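PDB 3E82: putative oxidoreductase from Klebsiella pneumoniae subsp. pneumoniae MGH 78578, which probably acts as a nucleotide-dependent oxidoreductase of the Gfo/Idh/MocA family, with a Rossmann-type domain joined to a C-terminal alpha/beta domain. Local coordinates for residues F151-D156 against S238-V243; W214-L219 against I227-M232; G248-A253 against D278-Y283; A147-E152 against H244-S249. All coordinates share one frame; numbering follows the deposited sequence.

Contact 1 of 4, residues F151-D156 against S238-V243; sequences FESHFD and SSRFTV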
loop_
_atom_site.group_PDB
_atom_site.type_symbol
_atom_site.label_atom_id
_atom_site.label_comp_id
_atom_site.label_asym_id
_atom_site.label_seq_id
_atom_site.Cartn_x
_atom_site.Cartn_y
_atom_site.Cartn_z
ATOM N N PHE B 151 -4.938 4.115 -7.131
ATOM C CA PHE B 151 -4.651 3.045 -8.087
ATOM C C PHE B 151 -3.525 2.194 -7.500
ATOM O O PHE B 151 -2.419 2.689 -7.256
ATOM C CB PHE B 151 -4.216 3.659 -9.421
ATOM C CG PHE B 151 -3.893 2.648 -10.498
ATOM C CD1 PHE B 151 -4.874 2.220 -11.392
ATOM C CD2 PHE B 151 -2.597 2.172 -10.653
ATOM C CE1 PHE B 151 -4.560 1.341 -12.423
ATOM C CE2 PHE B 151 -2.276 1.292 -11.684
ATOM C CZ PHE B 151 -3.254 0.880 -12.568
ATOM N N GLU B 152 -3.810 0.918 -7.261
ATOM C CA GLU B 152 -2.825 0.019 -6.672
ATOM C C GLU B 152 -2.583 -1.200 -7.561
ATOM O O GLU B 152 -3.525 -1.903 -7.948
ATOM C CB GLU B 152 -3.299 -0.421 -5.284
ATOM C CG GLU B 152 -2.228 -1.099 -4.465
ATOM C CD GLU B 152 -2.610 -1.226 -3.011
ATOM O OE1 GLU B 152 -3.453 -0.427 -2.544
ATOM O OE2 GLU B 152 -2.049 -2.115 -2.337
ATOM N N SER B 153 -1.308 -1.441 -7.863
ATOM C CA SER B 153 -0.884 -2.541 -8.726
ATOM C C SER B 153 0.170 -3.386 -8.019
ATOM O O SER B 153 1.168 -2.856 -7.510
ATOM C CB SER B 153 -0.323 -1.969 -10.037
ATOM O OG SER B 153 0.131 -2.987 -10.904
ATOM N N HIS B 154 -0.047 -4.699 -8.003
ATOM C CA HIS B 154 0.856 -5.628 -7.330
ATOM C C HIS B 154 1.446 -6.745 -8.176
ATOM O O HIS B 154 0.841 -7.221 -9.139
ATOM C CB HIS B 154 0.145 -6.362 -6.180
ATOM C CG HIS B 154 -0.154 -5.517 -4.984
ATOM N ND1 HIS B 154 0.116 -5.941 -3.700
ATOM C CD2 HIS B 154 -0.734 -4.301 -4.866
ATOM C CE1 HIS B 154 -0.282 -5.019 -2.842
ATOM N NE2 HIS B 154 -0.803 -4.014 -3.524
ATOM N N PHE B 155 2.641 -7.158 -7.780
ATOM C CA PHE B 155 3.296 -8.317 -8.356
ATOM C C PHE B 155 3.787 -9.007 -7.099
ATOM O O PHE B 155 4.743 -8.558 -6.478
ATOM C CB PHE B 155 4.512 -8.016 -9.215
ATOM C CG PHE B 155 5.202 -9.271 -9.665
ATOM C CD1 PHE B 155 4.761 -9.953 -10.793
ATOM C CD2 PHE B 155 6.194 -9.855 -8.877
ATOM C CE1 PHE B 155 5.284 -11.198 -11.126
ATOM C CE2 PHE B 155 6.724 -11.105 -9.204
ATOM C CZ PHE B 155 6.265 -11.775 -10.330
ATOM N N ASP B 156 3.121 -10.083 -6.707
ATOM C CA ASP B 156 3.505 -10.790 -5.496
ATOM C C ASP B 156 3.481 -12.291 -5.712
ATOM O O ASP B 156 2.682 -12.813 -6.487
ATOM C CB ASP B 156 2.553 -10.440 -4.338
ATOM C CG ASP B 156 2.510 -8.940 -4.028
ATOM O OD1 ASP B 156 3.496 -8.237 -4.342
ATOM O OD2 ASP B 156 1.498 -8.462 -3.455
ATOM N N SER B 238 -3.502 -10.901 -1.545
ATOM C CA SER B 238 -3.370 -9.673 -2.331
ATOM C C SER B 238 -4.065 -9.757 -3.689
ATOM O O SER B 238 -4.383 -10.844 -4.179
ATOM C CB SER B 238 -1.895 -9.321 -2.521
ATOM O OG SER B 238 -1.218 -10.366 -3.189
ATOM N N SER B 239 -4.308 -8.598 -4.290
ATOM C CA SER B 239 -4.961 -8.524 -5.590
ATOM C C SER B 239 -4.029 -7.877 -6.600
ATOM O O SER B 239 -3.277 -6.962 -6.263
ATOM C CB SER B 239 -6.244 -7.695 -5.504
ATOM O OG SER B 239 -7.127 -8.216 -4.532
ATOM N N ARG B 240 -4.102 -8.357 -7.838
ATOM C CA ARG B 240 -3.285 -7.852 -8.929
ATOM C C ARG B 240 -3.452 -6.347 -9.055
ATOM O O ARG B 240 -2.472 -5.620 -9.202
ATOM C CB ARG B 240 -3.701 -8.517 -10.245
ATOM C CG ARG B 240 -2.981 -7.960 -11.466
ATOM C CD ARG B 240 -1.484 -8.213 -11.404
ATOM N NE ARG B 240 -0.796 -7.587 -12.532
ATOM C CZ ARG B 240 -0.428 -6.309 -12.573
ATOM N NH1 ARG B 240 -0.674 -5.506 -11.543
ATOM N NH2 ARG B 240 0.173 -5.829 -13.657
ATOM N N PHE B 241 -4.707 -5.902 -9.021
ATOM C CA PHE B 241 -5.068 -4.489 -9.123
ATOM C C PHE B 241 -6.179 -4.168 -8.129
ATOM O O PHE B 241 -7.077 -4.978 -7.901
ATOM C CB PHE B 241 -5.604 -4.145 -10.519
ATOM C CG PHE B 241 -4.548 -4.038 -11.591
ATOM C CD1 PHE B 241 -3.676 -2.953 -11.626
ATOM C CD2 PHE B 241 -4.463 -5.000 -12.594
ATOM C CE1 PHE B 241 -2.732 -2.821 -12.654
ATOM C CE2 PHE B 241 -3.522 -4.882 -13.629
ATOM C CZ PHE B 241 -2.656 -3.786 -13.655
ATOM N N THR B 242 -6.111 -2.971 -7.562
ATOM C CA THR B 242 -7.113 -2.463 -6.631
ATOM C C THR B 242 -7.209 -0.981 -6.982
ATOM O O THR B 242 -6.226 -0.254 -6.866
ATOM C CB THR B 242 -6.672 -2.606 -5.155
ATOM O OG1 THR B 242 -6.563 -3.994 -4.816
ATOM C CG2 THR B 242 -7.691 -1.942 -4.235
ATOM N N VAL B 243 -8.380 -0.542 -7.430
ATOM C CA VAL B 243 -8.562 0.857 -7.813
ATOM C C VAL B 243 -9.807 1.454 -7.185
ATOM O O VAL B 243 -10.901 0.907 -7.326
ATOM C CB VAL B 243 -8.665 1.004 -9.349
ATOM C CG1 VAL B 243 -8.728 2.482 -9.739
ATOM C CG2 VAL B 243 -7.475 0.329 -10.009
#
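S153 and R240 meet across the contact through one short bond: R240 NH1 donates to S153 OG at 2.7 Å, with the hydroxyl oxygen lying in the guanidinium plane. The R240 chain leaves its backbone pointing away from residues 151-156 and is brought back by a bend at chi2 (64°), which sets the guanidinium beside the serine. F241 packs against the same group, its CE2 standing 3.5 Å above the centre of the guanidinium plane. The other end of the guanidinium is held by Q187 of helix 176-192, through NH2. F151 and F241 point the same way side by side, F151 CZ to F241 CE1 3.7 Å, with their rings tilted obliquely; the CD1 side of F151 also reaches V243 CG2 at 3.5 Å. The face carrying E152 and H154 is polar. The H154 imidazole is held from both nitrogens, NE2 donating a hydrogen bond to E152 OE2 (2.6 Å) and ND1 one to D156 OD2 (2.9 Å), each acceptor close to the ring plane, so rotation of the ring is fixed. S238 OG adds a weak bond to D156 OD2, and H154 CB rests on S239 O at 3.5 Å. E152 and T242 exchange backbone bonds, while H154 N reaches R240 O almost straight (174°). Strands 148-156 and 241-245 thus run antiparallel within the mixed sheet of the C-terminal alpha/beta domain; the face carrying F151, S153, F241 and V243 is covered by helices 131-142 and 176-192, and R240 and F241 both face K252 of the neighbouring strand 248-252, a classic beta bulge.

Contact 2 of 4, residues W214-L219 against I227-M232; sequences WAHVVL and ILHCSM
Strands 214-219 and 227-231 run antiparallel 4.6 Å apart, tied by two pairs of backbone bonds, A215 with C230 and V217 with L228, all close to straight. They are the two arms of a beta hairpin in the mixed sheet of the C-terminal alpha/beta domain. W214, H216 and H229 cluster on one face. H229 turns its edge to the face of the W214 five-membered ring, a T-shaped pair with planes at 86°, and its CE1 stands 3.2 Å above the indole plane, displaced toward the rim. CG of H229 is anti to the backbone N (chi1 -172°), which swings the imidazole across the strand to W214; A215 O lies over one face of this imidazole. H216 meets H229 rim to rim, modelled too close for its detail to be trusted, and H216 NE2 touches I227 CG2 at 3.6 Å. Farther along the same face, V218 and I227 lie side by side. This face is also a subunit interface: H216 meets H216 of the second subunit, while W214 and H229 both meet H150 of that subunit. The reverse face is apolar and looks toward helix 176-192, where L228 packs on I185 and C230 on L184. Here A215 CB and C230 CB come within 4.1 Å, and L219 CD1 reaches L228 CD1 at 4.3 Å. At the W214 end, S231 OG sits 3.9 Å from W214 CD1 while it bonds to the backbone N of L233.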
loop_
_atom_site.group_PDB
_atom_site.type_symbol
_atom_site.label_atom_id
_atom_site.label_comp_id
_atom_site.label_asym_id
_atom_site.label_seq_id
_atom_site.Cartn_x
_atom_site.Cartn_y
_atom_site.Cartn_z
ATOM N N TRP B 214 11.210 -6.920 -1.558
ATOM C CA TRP B 214 10.034 -6.183 -1.124
ATOM C C TRP B 214 10.225 -4.763 -1.626
ATOM O O TRP B 214 11.209 -4.102 -1.289
ATOM C CB TRP B 214 9.937 -6.184 0.402
ATOM C CG TRP B 214 8.662 -5.596 0.964
ATOM C CD1 TRP B 214 7.522 -6.277 1.306
ATOM C CD2 TRP B 214 8.441 -4.232 1.340
ATOM N NE1 TRP B 214 6.615 -5.423 1.883
ATOM C CE2 TRP B 214 7.152 -4.161 1.916
ATOM C CE3 TRP B 214 9.208 -3.062 1.250
ATOM C CZ2 TRP B 214 6.615 -2.967 2.404
ATOM C CZ3 TRP B 214 8.673 -1.872 1.733
ATOM C CH2 TRP B 214 7.387 -1.836 2.304
ATOM N N ALA B 215 9.293 -4.300 -2.445
ATOM C CA ALA B 215 9.385 -2.952 -2.979
ATOM C C ALA B 215 8.017 -2.316 -2.905
ATOM O O ALA B 215 7.035 -2.837 -3.435
ATOM C CB ALA B 215 9.881 -2.983 -4.413
ATOM N N HIS B 216 7.966 -1.182 -2.229
ATOM C CA HIS B 216 6.732 -0.454 -2.064
ATOM C C HIS B 216 7.001 0.958 -2.551
ATOM O O HIS B 216 7.680 1.737 -1.881
ATOM C CB HIS B 216 6.344 -0.464 -0.594
ATOM C CG HIS B 216 4.933 -0.048 -0.356
ATOM N ND1 HIS B 216 4.604 1.179 0.167
ATOM C CD2 HIS B 216 3.766 -0.663 -0.647
ATOM C CE1 HIS B 216 3.290 1.305 0.185
ATOM N NE2 HIS B 216 2.757 0.202 -0.304
ATOM N N VAL B 217 6.452 1.281 -3.719
ATOM C CA VAL B 217 6.665 2.578 -4.347
ATOM C C VAL B 217 5.383 3.352 -4.595
ATOM O O VAL B 217 4.402 2.803 -5.092
ATOM C CB VAL B 217 7.391 2.394 -5.691
ATOM C CG1 VAL B 217 7.558 3.732 -6.398
ATOM C CG2 VAL B 217 8.737 1.715 -5.450
ATOM N N VAL B 218 5.410 4.641 -4.263
ATOM C CA VAL B 218 4.246 5.501 -4.441
ATOM C C VAL B 218 4.523 6.616 -5.431
ATOM O O VAL B 218 5.504 7.348 -5.294
ATOM C CB VAL B 218 3.804 6.148 -3.104
ATOM C CG1 VAL B 218 2.594 7.037 -3.336
ATOM C CG2 VAL B 218 3.474 5.065 -2.082
ATOM N N LEU B 219 3.658 6.727 -6.435
ATOM C CA LEU B 219 3.766 7.772 -7.441
ATOM C C LEU B 219 2.724 8.843 -7.098
ATOM O O LEU B 219 1.523 8.566 -7.101
ATOM C CB LEU B 219 3.502 7.198 -8.839
ATOM C CG LEU B 219 4.721 6.639 -9.593
ATOM C CD1 LEU B 219 5.476 5.648 -8.743
ATOM C CD2 LEU B 219 4.259 5.998 -10.889
ATOM N N ILE B 227 0.080 3.337 -6.151
ATOM C CA ILE B 227 0.911 2.477 -5.328
ATOM C C ILE B 227 1.298 1.233 -6.121
ATOM O O ILE B 227 0.431 0.508 -6.621
ATOM C CB ILE B 227 0.173 2.039 -4.045
ATOM C CG1 ILE B 227 -0.069 3.252 -3.144
ATOM C CG2 ILE B 227 0.997 0.998 -3.303
ATOM C CD1 ILE B 227 -0.844 2.917 -1.870
ATOM N N LEU B 228 2.603 1.005 -6.243
ATOM C CA LEU B 228 3.130 -0.150 -6.962
ATOM C C LEU B 228 3.823 -0.988 -5.902
ATOM O O LEU B 228 4.677 -0.482 -5.171
ATOM C CB LEU B 228 4.128 0.307 -8.028
ATOM C CG LEU B 228 3.642 1.389 -9.001
ATOM C CD1 LEU B 228 4.733 1.651 -10.044
ATOM C CD2 LEU B 228 2.347 0.952 -9.693
ATOM N N HIS B 229 3.457 -2.262 -5.810
ATOM C CA HIS B 229 4.022 -3.126 -4.776
ATOM C C HIS B 229 4.495 -4.485 -5.289
ATOM O O HIS B 229 3.763 -5.187 -5.982
ATOM C CB HIS B 229 2.978 -3.335 -3.668
ATOM C CG HIS B 229 3.505 -4.047 -2.459
ATOM N ND1 HIS B 229 4.116 -3.387 -1.414
ATOM C CD2 HIS B 229 3.562 -5.367 -2.156
ATOM C CE1 HIS B 229 4.529 -4.269 -0.520
ATOM N NE2 HIS B 229 4.205 -5.477 -0.946
ATOM N N CYS B 230 5.725 -4.836 -4.921
ATOM C CA CYS B 230 6.351 -6.105 -5.299
ATOM C C CYS B 230 6.825 -6.842 -4.045
ATOM O O CYS B 230 7.386 -6.227 -3.142
ATOM C CB CYS B 230 7.576 -5.853 -6.188
ATOM S SG CYS B 230 7.240 -5.037 -7.737
ATOM N N SER B 231 6.602 -8.152 -3.986
ATOM C CA SER B 231 7.064 -8.941 -2.842
ATOM C C SER B 231 7.187 -10.423 -3.168
ATOM O O SER B 231 6.372 -10.962 -3.896
ATOM C CB SER B 231 6.125 -8.790 -1.640
ATOM O OG SER B 231 6.581 -9.606 -0.567
HETATM N N MSE B 232 8.207 -11.070 -2.619
HETATM C CA MSE B 232 8.423 -12.496 -2.836
HETATM C C MSE B 232 7.828 -13.314 -1.686
HETATM O O MSE B 232 7.939 -14.540 -1.665
HETATM C CB MSE B 232 9.922 -12.794 -2.948
HETATM C CG MSE B 232 10.584 -12.146 -4.153
HETATM SE SE MSE B 232 9.839 -12.847 -5.791
HETATM C CE MSE B 232 11.363 -13.902 -6.381
#

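Contact 3 of 4, residues G248-A253 against D278-Y283; sequences GSVIKA and DPLVIY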
loop_
_atom_site.group_PDB
_atom_site.type_symbol
_atom_site.label_atom_id
_atom_site.label_comp_id
_atom_site.label_asym_id
_atom_site.label_seq_id
_atom_site.Cartn_x
_atom_site.Cartn_y
_atom_site.Cartn_z
ATOM N N GLY B 248 -16.842 4.459 -6.993
ATOM C CA GLY B 248 -16.772 3.031 -6.757
ATOM C C GLY B 248 -15.364 2.480 -6.802
ATOM O O GLY B 248 -14.389 3.232 -6.940
ATOM N N SER B 249 -15.265 1.157 -6.692
ATOM C CA SER B 249 -13.981 0.462 -6.695
ATOM C C SER B 249 -14.020 -0.753 -7.605
ATOM O O SER B 249 -15.091 -1.246 -7.968
ATOM C CB SER B 249 -13.630 -0.024 -5.280
ATOM O OG SER B 249 -13.566 1.041 -4.353
ATOM N N VAL B 250 -12.838 -1.235 -7.964
ATOM C CA VAL B 250 -12.724 -2.417 -8.795
ATOM C C VAL B 250 -11.470 -3.173 -8.391
ATOM O O VAL B 250 -10.400 -2.592 -8.191
ATOM C CB VAL B 250 -12.666 -2.065 -10.306
ATOM C CG1 VAL B 250 -11.435 -1.235 -10.606
ATOM C CG2 VAL B 250 -12.667 -3.344 -11.136
ATOM N N ILE B 251 -11.619 -4.480 -8.236
ATOM C CA ILE B 251 -10.504 -5.326 -7.874
ATOM C C ILE B 251 -10.356 -6.418 -8.918
ATOM O O ILE B 251 -11.349 -6.989 -9.374
ATOM C CB ILE B 251 -10.714 -6.014 -6.492
ATOM C CG1 ILE B 251 -10.629 -4.988 -5.354
ATOM C CG2 ILE B 251 -9.658 -7.078 -6.275
ATOM C CD1 ILE B 251 -11.786 -4.005 -5.313
ATOM N N LYS B 252 -9.117 -6.675 -9.320
ATOM C CA LYS B 252 -8.816 -7.755 -10.251
ATOM C C LYS B 252 -7.910 -8.625 -9.397
ATOM O O LYS B 252 -6.765 -8.273 -9.118
ATOM C CB LYS B 252 -8.063 -7.260 -11.491
ATOM C CG LYS B 252 -7.694 -8.393 -12.474
ATOM C CD LYS B 252 -8.941 -9.121 -12.997
ATOM C CE LYS B 252 -8.619 -10.117 -14.118
ATOM N NZ LYS B 252 -7.688 -11.216 -13.668
ATOM N N ALA B 253 -8.441 -9.750 -8.955
ATOM C CA ALA B 253 -7.708 -10.653 -8.091
ATOM C C ALA B 253 -6.470 -11.296 -8.700
ATOM O O ALA B 253 -5.358 -11.131 -8.189
ATOM C CB ALA B 253 -8.654 -11.741 -7.586
ATOM N N ASP B 278 -11.178 -14.814 -14.736
ATOM C CA ASP B 278 -11.202 -14.227 -13.399
ATOM C C ASP B 278 -11.785 -12.855 -13.687
ATOM O O ASP B 278 -11.130 -12.000 -14.277
ATOM C CB ASP B 278 -9.793 -14.093 -12.817
ATOM C CG ASP B 278 -9.785 -13.388 -11.465
ATOM O OD1 ASP B 278 -10.414 -13.908 -10.519
ATOM O OD2 ASP B 278 -9.153 -12.314 -11.344
ATOM N N PRO B 279 -13.032 -12.627 -13.271
ATOM C CA PRO B 279 -13.669 -11.341 -13.528
ATOM C C PRO B 279 -13.220 -10.162 -12.694
ATOM O O PRO B 279 -12.578 -10.306 -11.655
ATOM C CB PRO B 279 -15.137 -11.654 -13.303
ATOM C CG PRO B 279 -15.067 -12.561 -12.125
ATOM C CD PRO B 279 -13.919 -13.497 -12.479
ATOM N N LEU B 280 -13.567 -8.986 -13.188
ATOM C CA LEU B 280 -13.287 -7.752 -12.497
ATOM C C LEU B 280 -14.431 -7.685 -11.488
ATOM O O LEU B 280 -15.585 -7.951 -11.846
ATOM C CB LEU B 280 -13.375 -6.586 -13.479
ATOM C CG LEU B 280 -12.328 -6.552 -14.601
ATOM C CD1 LEU B 280 -12.959 -6.013 -15.882
ATOM C CD2 LEU B 280 -11.137 -5.696 -14.173
ATOM N N VAL B 281 -14.118 -7.383 -10.233
ATOM C CA VAL B 281 -15.154 -7.266 -9.209
ATOM C C VAL B 281 -15.322 -5.772 -8.914
ATOM O O VAL B 281 -14.401 -5.112 -8.420
ATOM C CB VAL B 281 -14.764 -8.041 -7.920
ATOM C CG1 VAL B 281 -15.846 -7.889 -6.871
ATOM C CG2 VAL B 281 -14.558 -9.518 -8.242
ATOM N N ILE B 282 -16.499 -5.245 -9.240
ATOM C CA ILE B 282 -16.793 -3.827 -9.065
ATOM C C ILE B 282 -17.756 -3.525 -7.920
ATOM O O ILE B 282 -18.790 -4.181 -7.778
ATOM C CB ILE B 282 -17.399 -3.239 -10.359
ATOM C CG1 ILE B 282 -16.442 -3.456 -11.530
ATOM C CG2 ILE B 282 -17.711 -1.761 -10.168
ATOM C CD1 ILE B 282 -17.029 -3.071 -12.886
ATOM N N TYR B 283 -17.409 -2.519 -7.124
ATOM C CA TYR B 283 -18.221 -2.079 -5.990
ATOM C C TYR B 283 -18.727 -0.676 -6.300
ATOM O O TYR B 283 -17.931 0.221 -6.563
ATOM C CB TYR B 283 -17.372 -2.008 -4.715
ATOM C CG TYR B 283 -16.814 -3.327 -4.264
ATOM C CD1 TYR B 283 -17.537 -4.155 -3.410
ATOM C CD2 TYR B 283 -15.574 -3.761 -4.710
ATOM C CE1 TYR B 283 -17.033 -5.382 -3.012
ATOM C CE2 TYR B 283 -15.056 -4.987 -4.322
ATOM C CZ TYR B 283 -15.788 -5.795 -3.474
ATOM O OH TYR B 283 -15.282 -7.019 -3.096
#
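The Y283 ring meets I251 at its edge, near the ring plane: I251 CD1 comes to 3.6 Å from Y283 CE2, and S249 O lies farther off at the same rim. A bend at chi2 of I251 (69°) carries CD1 to that edge. G236 of the second subunit packs on Y283 and G237 of that subunit on I251, so this face lies at the dimer contact. Strands 248-252 and 280-283 are antiparallel neighbours in the mixed sheet of the C-terminal alpha/beta domain, with S249-Y283 and I251-V281 as hydrogen-bonded pairs. On the reverse face V250 CG2 touches I282 CG1, 3.8 Å away, and L280 CB at 4.1 Å, and V250 and L280 both pack on I136 of helix 131-142. Beyond L280, at the end of strand 248-252, the K252 chain, bent at chi2 and chi4, carries NZ to D278 OD2 in a 3.0 Å salt bridge that uses the anti lone pair of the carboxylate oxygen. K252 NZ also bonds R254 O and forms a salt bridge with D276, while D278 OD2 takes the backbone N-H of R254; the lysine nitrogen is therefore gripped by several oxygens. K252 CE rests 3.1 Å from D278 O.

Contact 4 of 4, residues A147-E152 against H244-S249; sequences AVKHFE and HGDKGS
H244 O takes two backbone bonds across the contact, from K149 N at 2.9 Å and from H150 N at 3.1 Å, both in its carbonyl plane; H150 O is bonded in return by H244 N, and D246 N bonds A147 O. K149 and H150 thus both face H244, a classic beta bulge, which shifts the register between V148-G245 and H150-H244. One side-chain to backbone bond closes the end of the strand pair: A147 N reaches D246 OD1 at 3.0 Å, from above the carboxylate plane. The ionic part is weaker. K149 NZ stands 3.9 Å from D246 OD2, a long salt bridge, and its stronger partner is L205 O of the second subunit. Among the rings, H150 and H244 point the same way, and H244 CD2 lies over one face of the H150 imidazole, 3.7 Å from H150 CD2. Each histidine is fixed by a bond in its own ring plane: H150 NE2 donates to E152 OE1 (2.8 Å) and H244 ND1 pairs with S249 OG. H150 ND1 accepts from W214 NE1 of the second subunit. With both nitrogens engaged, the H150 ring is locked in rotation, a pattern consistent with a neutral imidazole protonated on NE2.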
loop_
_atom_site.group_PDB
_atom_site.type_symbol
_atom_site.label_atom_id
_atom_site.label_comp_id
_atom_site.label_asym_id
_atom_site.label_seq_id
_atom_site.Cartn_x
_atom_site.Cartn_y
_atom_site.Cartn_z
ATOM N N ALA B 147 -14.007 9.647 -10.665
ATOM C CA ALA B 147 -12.607 10.061 -10.760
ATOM C C ALA B 147 -11.729 9.126 -9.929
ATOM O O ALA B 147 -12.014 8.880 -8.752
ATOM C CB ALA B 147 -12.444 11.500 -10.271
ATOM N N VAL B 148 -10.669 8.599 -10.540
ATOM C CA VAL B 148 -9.753 7.699 -9.834
ATOM C C VAL B 148 -8.961 8.467 -8.772
ATOM O O VAL B 148 -8.444 9.553 -9.037
ATOM C CB VAL B 148 -8.766 7.013 -10.812
ATOM C CG1 VAL B 148 -7.702 6.239 -10.032
ATOM C CG2 VAL B 148 -9.526 6.066 -11.729
ATOM N N LYS B 149 -8.866 7.895 -7.573
ATOM C CA LYS B 149 -8.161 8.541 -6.475
ATOM C C LYS B 149 -7.036 7.686 -5.896
ATOM O O LYS B 149 -6.060 8.216 -5.355
ATOM C CB LYS B 149 -9.163 8.923 -5.368
ATOM C CG LYS B 149 -10.135 10.033 -5.791
ATOM C CD LYS B 149 -9.350 11.268 -6.209
ATOM C CE LYS B 149 -10.159 12.207 -7.096
ATOM N NZ LYS B 149 -11.278 12.843 -6.372
ATOM N N HIS B 150 -7.175 6.369 -6.033
ATOM C CA HIS B 150 -6.200 5.414 -5.514
ATOM C C HIS B 150 -6.088 4.217 -6.466
ATOM O O HIS B 150 -7.018 3.415 -6.595
ATOM C CB HIS B 150 -6.640 4.959 -4.107
ATOM C CG HIS B 150 -5.752 3.922 -3.481
ATOM N ND1 HIS B 150 -5.183 4.087 -2.237
ATOM C CD2 HIS B 150 -5.370 2.694 -3.908
ATOM C CE1 HIS B 150 -4.489 3.006 -1.923
ATOM N NE2 HIS B 150 -4.586 2.146 -2.921
ATOM N N PHE B 151 -4.938 4.115 -7.131
ATOM C CA PHE B 151 -4.651 3.045 -8.087
ATOM C C PHE B 151 -3.525 2.194 -7.500
ATOM O O PHE B 151 -2.419 2.689 -7.256
ATOM C CB PHE B 151 -4.216 3.659 -9.421
ATOM C CG PHE B 151 -3.893 2.648 -10.498
ATOM C CD1 PHE B 151 -4.874 2.220 -11.392
ATOM C CD2 PHE B 151 -2.597 2.172 -10.653
ATOM C CE1 PHE B 151 -4.560 1.341 -12.423
ATOM C CE2 PHE B 151 -2.276 1.292 -11.684
ATOM C CZ PHE B 151 -3.254 0.880 -12.568
ATOM N N GLU B 152 -3.810 0.918 -7.261
ATOM C CA GLU B 152 -2.825 0.019 -6.672
ATOM C C GLU B 152 -2.583 -1.200 -7.561
ATOM O O GLU B 152 -3.525 -1.903 -7.948
ATOM C CB GLU B 152 -3.299 -0.421 -5.284
ATOM C CG GLU B 152 -2.228 -1.099 -4.465
ATOM C CD GLU B 152 -2.610 -1.226 -3.011
ATOM O OE1 GLU B 152 -3.453 -0.427 -2.544
ATOM O OE2 GLU B 152 -2.049 -2.115 -2.337
ATOM N N HIS B 244 -9.633 2.578 -6.492
ATOM C CA HIS B 244 -10.744 3.254 -5.835
ATOM C C HIS B 244 -10.974 4.624 -6.443
ATOM O O HIS B 244 -10.031 5.397 -6.639
ATOM C CB HIS B 244 -10.465 3.430 -4.336
ATOM C CG HIS B 244 -10.045 2.170 -3.644
ATOM N ND1 HIS B 244 -10.851 1.054 -3.571
ATOM C CD2 HIS B 244 -8.899 1.852 -2.999
ATOM C CE1 HIS B 244 -10.218 0.101 -2.912
ATOM N NE2 HIS B 244 -9.031 0.559 -2.553
ATOM N N GLY B 245 -12.234 4.914 -6.740
ATOM C CA GLY B 245 -12.613 6.193 -7.307
ATOM C C GLY B 245 -13.702 6.775 -6.422
ATOM O O GLY B 245 -14.144 6.112 -5.488
ATOM N N ASP B 246 -14.150 7.995 -6.697
ATOM C CA ASP B 246 -15.185 8.584 -5.852
ATOM C C ASP B 246 -16.595 8.060 -6.127
ATOM O O ASP B 246 -17.547 8.484 -5.481
ATOM C CB ASP B 246 -15.169 10.110 -5.951
ATOM C CG ASP B 246 -15.252 10.610 -7.376
ATOM O OD1 ASP B 246 -15.765 9.876 -8.242
ATOM O OD2 ASP B 246 -14.812 11.754 -7.625
ATOM N N LYS B 247 -16.721 7.136 -7.074
ATOM C CA LYS B 247 -18.015 6.545 -7.405
ATOM C C LYS B 247 -18.022 5.042 -7.153
ATOM O O LYS B 247 -19.081 4.416 -7.102
ATOM C CB LYS B 247 -18.373 6.816 -8.869
ATOM C CG LYS B 247 -19.267 8.036 -9.074
ATOM C CD LYS B 247 -19.300 8.480 -10.534
ATOM C CE LYS B 247 -19.696 7.356 -11.502
ATOM N NZ LYS B 247 -21.130 6.945 -11.400
ATOM N N GLY B 248 -16.842 4.459 -6.993
ATOM C CA GLY B 248 -16.772 3.031 -6.757
ATOM C C GLY B 248 -15.364 2.480 -6.802
ATOM O O GLY B 248 -14.389 3.232 -6.940
ATOM N N SER B 249 -15.265 1.157 -6.692
ATOM C CA SER B 249 -13.981 0.462 -6.695
ATOM C C SER B 249 -14.020 -0.753 -7.605
ATOM O O SER B 249 -15.091 -1.246 -7.968
ATOM C CB SER B 249 -13.630 -0.024 -5.280
ATOM O OG SER B 249 -13.566 1.041 -4.353
#

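All four contacts belong to one mixed sheet of the C-terminal alpha/beta domain. Contacts 1 and 4 hold the same strands, 148-156 and 241-245, one continuing the other through F151 and E152; contact 2 joins through strand 225-231, bonded to 148-156, and contact 3 through strand 248-252, bonded to 241-245. Contact 2 is wholly buried, with an aromatic and histidine-rich face at the dimer interface, whereas contacts 1, 3 and 4 are partly buried and include ionic or carboxylate-bonded groups. Contacts 2, 3 and 4 reach the second subunit, but contact 1 meets no other chain. Contacts 2 and 3 do not touch, their nearest atoms being about 11 Å apart.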